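Local coordinates for protein DR hemagglutinin structural subunit (Escherichia coli, PDB 1UT1) that mediates adherence of uropathogenic E. coli to the upper urinary tract by binding the Dr blood group antigen, and agglutinates human erythrocytes even with D-mannose present, at residues T17-L22 with N136-L141; A62-L67 with V108-D113; V92-T97 with G119-Y124. The protein carries 3 engineered substitutions. One frame throughout, in Å; residues are numbered along the deposited sequence.

Contact 1 (T17-L22 with N136-L141). With SO4 (sulfate ion), chain O.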
loop_
_atom_site.group_PDB
_atom_site.type_symbol
_atom_site.label_atom_id
_atom_site.label_comp_id
_atom_site.label_asym_id
_atom_site.label_seq_id
_atom_site.Cartn_x
_atom_site.Cartn_y
_atom_site.Cartn_z
ATOM N N THR A 17 2.797 7.420 11.202
ATOM C CA THR A 17 3.784 7.704 10.182
ATOM C C THR A 17 3.157 8.360 8.962
ATOM O O THR A 17 2.115 7.896 8.443
ATOM C CB THR A 17 4.456 6.383 9.756
ATOM O OG1 THR A 17 5.128 5.820 10.891
ATOM C CG2 THR A 17 5.469 6.593 8.600
ATOM N N GLY A 18 3.775 9.450 8.527
ATOM C CA GLY A 18 3.342 10.157 7.329
ATOM C C GLY A 18 4.368 9.892 6.213
ATOM O O GLY A 18 5.582 10.027 6.422
ATOM N N THR A 19 3.873 9.551 5.024
ATOM C CA THR A 19 4.748 9.287 3.901
ATOM C C THR A 19 4.463 10.313 2.811
ATOM O O THR A 19 3.317 10.442 2.373
ATOM C CB THR A 19 4.493 7.866 3.374
ATOM O OG1 THR A 19 4.699 6.918 4.441
ATOM C CG2 THR A 19 5.421 7.541 2.204
ATOM N N THR A 20 5.491 11.083 2.438
ATOM C CA THR A 20 5.399 12.117 1.394
ATOM C C THR A 20 6.035 11.557 0.139
ATOM O O THR A 20 7.178 11.111 0.163
ATOM C CB THR A 20 6.165 13.397 1.828
ATOM O OG1 THR A 20 5.514 13.963 2.984
ATOM C CG2 THR A 20 6.195 14.444 0.685
ATOM N N LYS A 21 5.254 11.483 -0.929
ATOM C CA LYS A 21 5.687 10.833 -2.152
ATOM C C LYS A 21 5.661 11.810 -3.300
ATOM O O LYS A 21 4.794 12.723 -3.360
ATOM C CB LYS A 21 4.745 9.682 -2.474
ATOM C CG LYS A 21 4.827 8.534 -1.470
ATOM C CD LYS A 21 4.000 7.334 -1.947
ATOM C CE LYS A 21 3.795 6.310 -0.823
ATOM N NZ LYS A 21 2.439 5.669 -0.869
ATOM N N LEU A 22 6.583 11.612 -4.236
ATOM C CA LEU A 22 6.625 12.460 -5.410
ATOM C C LEU A 22 7.191 11.634 -6.551
ATOM O O LEU A 22 8.215 11.026 -6.393
ATOM C CB LEU A 22 7.551 13.693 -5.151
ATOM C CG LEU A 22 7.842 14.547 -6.389
ATOM C CD1 LEU A 22 6.616 15.233 -6.817
ATOM C CD2 LEU A 22 8.983 15.545 -6.149
ATOM N N ASN A 136 10.461 7.546 -8.558
ATOM C CA ASN A 136 9.537 7.712 -7.423
ATOM C C ASN A 136 10.353 7.959 -6.187
ATOM O O ASN A 136 11.283 7.210 -5.871
ATOM C CB ASN A 136 8.676 6.446 -7.235
ATOM C CG ASN A 136 7.951 6.065 -8.491
ATOM O OD1 ASN A 136 7.211 6.874 -9.057
ATOM N ND2 ASN A 136 8.300 4.907 -9.043
ATOM N N TYR A 137 10.026 9.034 -5.500
ATOM C CA TYR A 137 10.788 9.490 -4.352
ATOM C C TYR A 137 9.881 9.524 -3.158
ATOM O O TYR A 137 8.716 9.839 -3.281
ATOM C CB TYR A 137 11.311 10.906 -4.637
ATOM C CG TYR A 137 12.418 10.915 -5.663
ATOM C CD1 TYR A 137 13.764 10.953 -5.269
ATOM C CD2 TYR A 137 12.124 10.889 -7.029
ATOM C CE1 TYR A 137 14.795 10.905 -6.218
ATOM C CE2 TYR A 137 13.145 10.900 -7.995
ATOM C CZ TYR A 137 14.478 10.827 -7.574
ATOM O OH TYR A 137 15.490 10.822 -8.517
ATOM N N THR A 138 10.448 9.242 -1.991
ATOM C CA THR A 138 9.645 9.125 -0.772
ATOM C C THR A 138 10.391 9.713 0.434
ATOM O O THR A 138 11.625 9.539 0.560
ATOM C CB THR A 138 9.341 7.568 -0.482
ATOM O OG1 THR A 138 8.786 6.942 -1.658
ATOM C CG2 THR A 138 8.356 7.407 0.652
ATOM N N LEU A 139 9.629 10.336 1.348
ATOM C CA LEU A 139 10.153 10.804 2.624
ATOM C C LEU A 139 9.175 10.303 3.685
ATOM O O LEU A 139 7.972 10.564 3.607
ATOM C CB LEU A 139 10.240 12.327 2.709
ATOM C CG LEU A 139 10.445 12.881 4.133
ATOM C CD1 LEU A 139 11.804 12.470 4.687
ATOM C CD2 LEU A 139 10.336 14.411 4.113
ATOM N N THR A 140 9.675 9.515 4.629
ATOM C CA THR A 140 8.805 8.925 5.644
ATOM C C THR A 140 9.134 9.512 7.028
ATOM O O THR A 140 10.312 9.566 7.420
ATOM C CB THR A 140 8.998 7.400 5.650
ATOM O OG1 THR A 140 8.637 6.871 4.361
ATOM C CG2 THR A 140 8.127 6.762 6.709
ATOM N N LEU A 141 8.111 10.014 7.723
ATOM C CA LEU A 141 8.286 10.677 9.038
ATOM C C LEU A 141 7.370 10.018 10.068
ATOM O O LEU A 141 6.172 9.824 9.826
ATOM C CB LEU A 141 7.924 12.157 8.955
ATOM C CG LEU A 141 8.819 13.012 8.011
ATOM C CD1 LEU A 141 8.165 14.393 7.736
ATOM C CD2 LEU A 141 10.176 13.196 8.619
HETATM S S SO4 O . -0.093 9.490 4.971
HETATM O O1 SO4 O . -0.554 9.135 3.587
HETATM O O2 SO4 O . -0.456 8.468 5.970
HETATM O O3 SO4 O . 1.398 9.523 4.918
HETATM O O4 SO4 O . -0.499 10.848 5.272
HETATM O O HOH W 1 6.933 4.999 4.120
HETATM O O HOH W 2 6.201 12.679 5.098
#

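Contact 2 (A62-L67 with V108-D113)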
loop_
_atom_site.group_PDB
_atom_site.type_symbol
_atom_site.label_atom_id
_atom_site.label_comp_id
_atom_site.label_asym_id
_atom_site.label_seq_id
_atom_site.Cartn_x
_atom_site.Cartn_y
_atom_site.Cartn_z
ATOM N N ALA A 62 4.108 17.648 28.588
ATOM C CA ALA A 62 5.435 17.671 29.208
ATOM C C ALA A 62 6.557 17.069 28.357
ATOM O O ALA A 62 7.616 16.704 28.882
ATOM C CB ALA A 62 5.379 16.953 30.577
ATOM N N ARG A 63 6.299 16.848 27.071
ATOM C CA ARG A 63 7.317 16.253 26.206
ATOM C C ARG A 63 7.541 17.174 25.017
ATOM O O ARG A 63 6.645 17.940 24.648
ATOM C CB ARG A 63 6.856 14.890 25.650
ATOM C CG ARG A 63 6.349 13.927 26.695
ATOM C CD ARG A 63 7.484 13.255 27.429
ATOM N NE ARG A 63 6.972 12.251 28.361
ATOM C CZ ARG A 63 7.732 11.425 29.064
ATOM N NH1 ARG A 63 7.176 10.552 29.893
ATOM N NH2 ARG A 63 9.049 11.471 28.938
ATOM N N GLN A 64 8.669 16.978 24.346
ATOM C CA GLN A 64 8.982 17.722 23.107
ATOM C C GLN A 64 8.580 16.887 21.890
ATOM O O GLN A 64 9.164 15.840 21.620
ATOM C CB GLN A 64 10.470 18.027 23.038
ATOM C CG GLN A 64 10.871 19.100 24.019
ATOM C CD GLN A 64 12.367 19.305 24.080
ATOM O OE1 GLN A 64 12.969 19.910 23.175
ATOM N NE2 GLN A 64 12.997 18.717 25.085
ATOM N N VAL A 65 7.569 17.348 21.176
ATOM C CA VAL A 65 7.066 16.653 19.997
ATOM C C VAL A 65 8.188 16.527 18.981
ATOM O O VAL A 65 8.978 17.471 18.791
ATOM C CB VAL A 65 5.875 17.431 19.406
ATOM C CG1 VAL A 65 5.473 16.872 18.037
ATOM C CG2 VAL A 65 4.689 17.380 20.398
ATOM N N ALA A 66 8.190 15.411 18.251
ATOM C CA ALA A 66 9.269 15.117 17.318
ATOM C C ALA A 66 8.846 14.243 16.147
ATOM O O ALA A 66 7.938 13.415 16.256
ATOM C CB ALA A 66 10.410 14.481 18.053
ATOM N N LEU A 67 9.528 14.422 15.021
ATOM C CA LEU A 67 9.301 13.591 13.857
ATOM C C LEU A 67 10.641 12.964 13.505
ATOM O O LEU A 67 11.663 13.670 13.410
ATOM C CB LEU A 67 8.847 14.465 12.678
ATOM C CG LEU A 67 7.667 15.377 12.977
ATOM C CD1 LEU A 67 7.464 16.328 11.755
ATOM C CD2 LEU A 67 6.420 14.523 13.202
ATOM N N VAL A 108 16.145 13.389 13.389
ATOM C CA VAL A 108 14.991 13.779 14.182
ATOM C C VAL A 108 14.775 15.286 14.089
ATOM O O VAL A 108 15.722 16.084 14.233
ATOM C CB VAL A 108 15.154 13.357 15.678
ATOM C CG1 VAL A 108 13.896 13.775 16.501
ATOM C CG2 VAL A 108 15.423 11.809 15.775
ATOM N N PHE A 109 13.535 15.681 13.820
ATOM C CA PHE A 109 13.170 17.088 13.761
ATOM C C PHE A 109 12.241 17.303 14.950
ATOM O O PHE A 109 11.131 16.763 14.984
ATOM C CB PHE A 109 12.463 17.358 12.415
ATOM C CG PHE A 109 12.154 18.813 12.157
ATOM C CD1 PHE A 109 13.182 19.714 11.807
ATOM C CD2 PHE A 109 10.820 19.287 12.221
ATOM C CE1 PHE A 109 12.878 21.085 11.556
ATOM C CE2 PHE A 109 10.525 20.630 11.970
ATOM C CZ PHE A 109 11.548 21.504 11.567
ATOM N N TYR A 110 12.757 17.945 16.001
ATOM C CA TYR A 110 12.006 18.044 17.262
ATOM C C TYR A 110 11.748 19.481 17.662
ATOM O O TYR A 110 12.530 20.375 17.318
ATOM C CB TYR A 110 12.712 17.286 18.402
ATOM C CG TYR A 110 14.016 17.943 18.882
ATOM C CD1 TYR A 110 15.257 17.490 18.421
ATOM C CD2 TYR A 110 14.003 18.923 19.881
ATOM C CE1 TYR A 110 16.456 18.052 18.898
ATOM C CE2 TYR A 110 15.197 19.502 20.341
ATOM C CZ TYR A 110 16.413 19.026 19.874
ATOM O OH TYR A 110 17.594 19.589 20.317
ATOM N N LYS A 111 10.658 19.702 18.391
ATOM C CA LYS A 111 10.246 21.040 18.772
ATOM C C LYS A 111 11.056 21.509 19.978
ATOM O O LYS A 111 11.402 20.705 20.854
ATOM C CB LYS A 111 8.735 21.067 19.077
ATOM C CG LYS A 111 8.170 22.483 19.198
ATOM C CD LYS A 111 6.651 22.459 19.359
ATOM C CE LYS A 111 6.044 23.846 19.166
ATOM N NZ LYS A 111 6.628 24.837 20.106
ATOM N N ASN A 112 11.470 22.769 19.962
ATOM C CA ASN A 112 12.391 23.251 21.015
ATOM C C ASN A 112 11.776 23.329 22.420
ATOM O O ASN A 112 12.514 23.433 23.397
ATOM C CB ASN A 112 12.985 24.621 20.649
ATOM C CG ASN A 112 13.947 24.553 19.507
ATOM O OD1 ASN A 112 14.527 25.563 19.127
ATOM N ND2 ASN A 112 14.128 23.371 18.941
ATOM N N ASP A 113 10.444 23.376 22.514
ATOM C CA ASP A 113 9.743 23.423 23.826
ATOM C C ASP A 113 8.756 22.286 23.947
ATOM O O ASP A 113 8.236 21.806 22.930
ATOM C CB ASP A 113 8.927 24.705 23.991
ATOM C CG ASP A 113 9.504 25.874 23.253
ATOM O OD1 ASP A 113 9.642 26.940 23.876
ATOM O OD2 ASP A 113 9.657 25.793 22.025
HETATM O O HOH W 3 6.390 19.959 21.773
#

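Contact 3 (V92-T97 with G119-Y124)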
loop_
_atom_site.group_PDB
_atom_site.type_symbol
_atom_site.label_atom_id
_atom_site.label_comp_id
_atom_site.label_asym_id
_atom_site.label_seq_id
_atom_site.Cartn_x
_atom_site.Cartn_y
_atom_site.Cartn_z
ATOM N N VAL A 92 15.592 18.322 0.858
ATOM C CA VAL A 92 14.481 19.181 1.233
ATOM C C VAL A 92 14.734 19.933 2.535
ATOM O O VAL A 92 15.471 19.458 3.416
ATOM C CB VAL A 92 13.149 18.360 1.391
ATOM C CG1 VAL A 92 12.700 17.778 0.033
ATOM C CG2 VAL A 92 13.283 17.217 2.468
ATOM N N ASN A 93 13.964 21.014 2.712
ATOM C CA ASN A 93 13.831 21.685 4.003
ATOM C C ASN A 93 12.486 21.306 4.576
ATOM O O ASN A 93 11.537 21.054 3.838
ATOM C CB ASN A 93 13.865 23.190 3.837
ATOM C CG ASN A 93 15.255 23.705 3.607
ATOM O OD1 ASN A 93 16.207 23.309 4.299
ATOM N ND2 ASN A 93 15.403 24.532 2.589
ATOM N N ILE A 94 12.436 21.210 5.893
ATOM C CA ILE A 94 11.216 20.858 6.622
ATOM C C ILE A 94 10.943 22.022 7.544
ATOM O O ILE A 94 11.826 22.440 8.300
ATOM C CB ILE A 94 11.473 19.593 7.481
ATOM C CG1 ILE A 94 11.842 18.413 6.547
ATOM C CG2 ILE A 94 10.280 19.271 8.348
ATOM C CD1 ILE A 94 12.208 17.100 7.309
ATOM N N ARG A 95 9.751 22.611 7.433
ATOM C CA ARG A 95 9.465 23.859 8.137
ATOM C C ARG A 95 7.994 23.928 8.592
ATOM O O ARG A 95 7.104 23.855 7.769
ATOM C CB ARG A 95 9.762 25.047 7.199
ATOM C CG ARG A 95 9.568 26.413 7.853
ATOM C CD ARG A 95 10.118 27.514 6.984
ATOM N NE ARG A 95 9.181 27.881 5.921
ATOM C CZ ARG A 95 9.340 27.596 4.626
ATOM N NH1 ARG A 95 10.403 26.908 4.207
ATOM N NH2 ARG A 95 8.424 27.978 3.747
ATOM N N PRO A 96 7.754 24.146 9.881
ATOM C CA PRO A 96 6.364 24.331 10.372
ATOM C C PRO A 96 5.835 25.609 9.791
ATOM O O PRO A 96 6.613 26.522 9.502
ATOM C CB PRO A 96 6.536 24.514 11.887
ATOM C CG PRO A 96 7.918 25.101 12.039
ATOM C CD PRO A 96 8.755 24.411 10.937
ATOM N N THR A 97 4.518 25.704 9.629
ATOM C CA THR A 97 3.944 26.898 9.002
ATOM C C THR A 97 3.666 28.016 10.011
ATOM O O THR A 97 3.271 29.114 9.627
ATOM C CB THR A 97 2.633 26.580 8.246
ATOM O OG1 THR A 97 1.612 26.224 9.178
ATOM C CG2 THR A 97 2.822 25.471 7.215
ATOM N N GLY A 119 -0.115 21.311 14.037
ATOM C CA GLY A 119 0.251 22.247 12.992
ATOM C C GLY A 119 0.504 21.555 11.651
ATOM O O GLY A 119 0.125 20.409 11.421
ATOM N N ILE A 120 1.108 22.302 10.761
ATOM C CA ILE A 120 1.362 21.842 9.409
ATOM C C ILE A 120 2.852 21.984 9.198
ATOM O O ILE A 120 3.427 23.027 9.499
ATOM C CB ILE A 120 0.653 22.774 8.401
ATOM C CG1 ILE A 120 -0.867 22.768 8.632
ATOM C CG2 ILE A 120 0.992 22.364 6.957
ATOM C CD1 ILE A 120 -1.603 23.917 7.942
ATOM N N ILE A 121 3.483 20.914 8.742
ATOM C CA ILE A 121 4.901 20.937 8.401
ATOM C C ILE A 121 4.958 20.934 6.860
ATOM O O ILE A 121 4.354 20.088 6.219
ATOM C CB ILE A 121 5.591 19.636 8.882
ATOM C CG1 ILE A 121 5.596 19.534 10.422
ATOM C CG2 ILE A 121 7.013 19.532 8.299
ATOM C CD1 ILE A 121 6.465 20.498 11.082
ATOM N N GLY A 122 5.648 21.900 6.280
ATOM C CA GLY A 122 5.827 21.948 4.834
ATOM C C GLY A 122 7.164 21.278 4.480
ATOM O O GLY A 122 8.163 21.450 5.183
ATOM N N ILE A 123 7.174 20.550 3.380
ATOM C CA ILE A 123 8.400 19.925 2.876
ATOM C C ILE A 123 8.692 20.666 1.551
ATOM O O ILE A 123 7.808 20.721 0.672
ATOM C CB ILE A 123 8.151 18.453 2.529
ATOM C CG1 ILE A 123 7.597 17.673 3.746
ATOM C CG2 ILE A 123 9.457 17.806 2.009
ATOM C CD1 ILE A 123 8.481 17.754 5.011
ATOM N N TYR A 124 9.902 21.231 1.409
ATOM C CA TYR A 124 10.228 22.042 0.222
ATOM C C TYR A 124 11.550 21.619 -0.365
ATOM O O TYR A 124 12.483 21.270 0.357
ATOM C CB TYR A 124 10.357 23.529 0.636
ATOM C CG TYR A 124 9.162 24.050 1.396
ATOM C CD1 TYR A 124 8.059 24.582 0.711
ATOM C CD2 TYR A 124 9.064 23.873 2.773
ATOM C CE1 TYR A 124 6.947 25.060 1.411
ATOM C CE2 TYR A 124 7.942 24.354 3.496
ATOM C CZ TYR A 124 6.889 24.941 2.788
ATOM O OH TYR A 124 5.749 25.353 3.475
HETATM O O HOH W 4 6.132 25.857 5.967
HETATM O O HOH W 5 1.681 24.977 11.648
#

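Contact 1 (T17-L22 with N136-L141)
With chi1 at -62° in Thr17 and -61° in Thr140, both threonines carry CG2 anti to the backbone N, and the methyls meet where the side chains cross obliquely: Thr17 CG2 to Thr140 CG2 is 3.3 Å, closer than two methyls normally come. They lie on an antiparallel strand pair, residues 17-22 against 136-141, in the immunoglobulin-like fold of a Dr-family fimbrial adhesin. The pairing is consistent with the place of a donor strand in chaperone/usher fimbriae, filled here by the chain's own N-terminal strand.

Six backbone hydrogen bonds join Gly18 with Leu141, Thr20 with Leu139 and Leu22 with Tyr137; the Thr20 N to Leu139 O bond, 2.8 Å, is nearly straight at 174°. Thr20, Leu22, Tyr137, Leu139 and Leu141 turn to the buried face, where Leu22 and Leu139 meet Leu81, and Thr20 and Leu22 reach Ile50. Across the strands Tyr137 sets its CB 3.6 Å from Leu22 O, which also lies at the edge of the ring, while the phenol swings away to a hydrogen bond with Pro133 O. Thr19, Lys21, Thr138 and Thr140 lie on the other face. Thr19 N points at a sulfate ion, probably from the crystallisation liquor, which also bonds Asp34 N of the second subunit. Among the inward-facing residues, Thr20 OG1 binds a water at 2.6 Å, and that water donates to Leu139 O.

Contact 2 (A62-L67 with V108-D113)
Ala66 and Tyr110 face each other as a non-hydrogen-bonded antiparallel pair, their backbones close enough for Ala66 CB to touch Tyr110 CB at 3.6 Å. Backbone bonding comes from the pairs beside them. Leu67 and Phe109 exchange two hydrogen bonds, of which Phe109 N to Leu67 O, 2.8 Å, is almost straight at 176°; Lys111 N adds a third to Val65 O.

Apolar contacts divide between two faces. Beside Tyr110, Val108 CG1 lies 3.9 Å from Ala66 CB, and Trp146 stacks on the tyrosine ring. Phe109, its CG opposite the backbone nitrogen (chi1 -174°), sends its ring away from Leu67 to meet Trp102, and Leu67 CD1 stays 4.5 Å from Phe109 CD2, a loose contact. The aliphatic part of Gln64 packs on the loop after strand 108-111, with Gln64 CG 3.8 Å from Asp113 C.

One water link lies where the strands part. The water accepts from Val65 N at 2.9 Å and donates to Asp113 O, bridging the segments beyond the last backbone bond between the strands.

Val65 and Leu67 also pack on Val30 and Val32 of the second subunit. Residues 108-111 form one arm of a beta hairpin with 102-105, added to strand 64-69 within the immunoglobulin-like fold.

Contact 3 (V92-T97 with G119-Y124)
The guanidinium of Arg95 lies flat over one face of the Tyr124 ring, the planes 14° apart and the centres offset, in a cation-pi stack. Arg95 NH2 sits 3.5 Å from Tyr124 CZ, above the rim of the ring. The chain starts out with CG anti to the backbone N and bends at chi3 (81°), which lays the flat group over the phenol. The ring in turn leans back along its own strand into the hollow left by Gly122, which has no side chain: Tyr124 OH comes 3.7 Å from Gly122 CA. A water held by Tyr124 OH donates to Arg95 O at 2.9 Å, so that one water joins the phenol to the neighbouring strand's backbone.

The strands are antiparallel neighbours in the beta sandwich of this immunoglobulin-like adhesin, joined by paired backbone bonds at Asn93-Tyr124 and Arg95-Gly122, and by Thr97 N to Ile120 O.

On the inward face the branched side chains pack against one another across the strands. Ile94 CG2 butts against Ile121 CG2 at 3.3 Å, a tight fit, while Ile123 runs alongside Ile94 and Ile123 CD1 touches Ile94 CG1 at 3.8 Å. Ile123 CG2 fits against Val92 CB, 3.8 Å off. At the other end Ile121, with chi2 -69°, bends CD1 under Pro96, 3.9 Å from Pro96 CA. On the outer side Thr97 CG2 rests on Ile120 CG2 at 3.6 Å.

Contact 2 is nested along the chain inside the loop closed by contact 1, as is contact 3, while contacts 2 and 3 alternate their segments. The centres of contacts 1 and 2 lie about 20 Å apart, those of 1 and 3 about 13 Å, and those of 2 and 3 about 14 Å. Strands 135-147 and 64-69 are neighbours, which ties contact 1 to contact 2. Contact 3 packs on both: Ile123 CD1 touches Leu139 CD2 at 3.9 Å, and the ring of Phe109 meets Ile94, Pro96 and Ile121. This is consistent with early and late strands sharing one hydrophobic core, and contacts 1 and 2 also touch the second subunit.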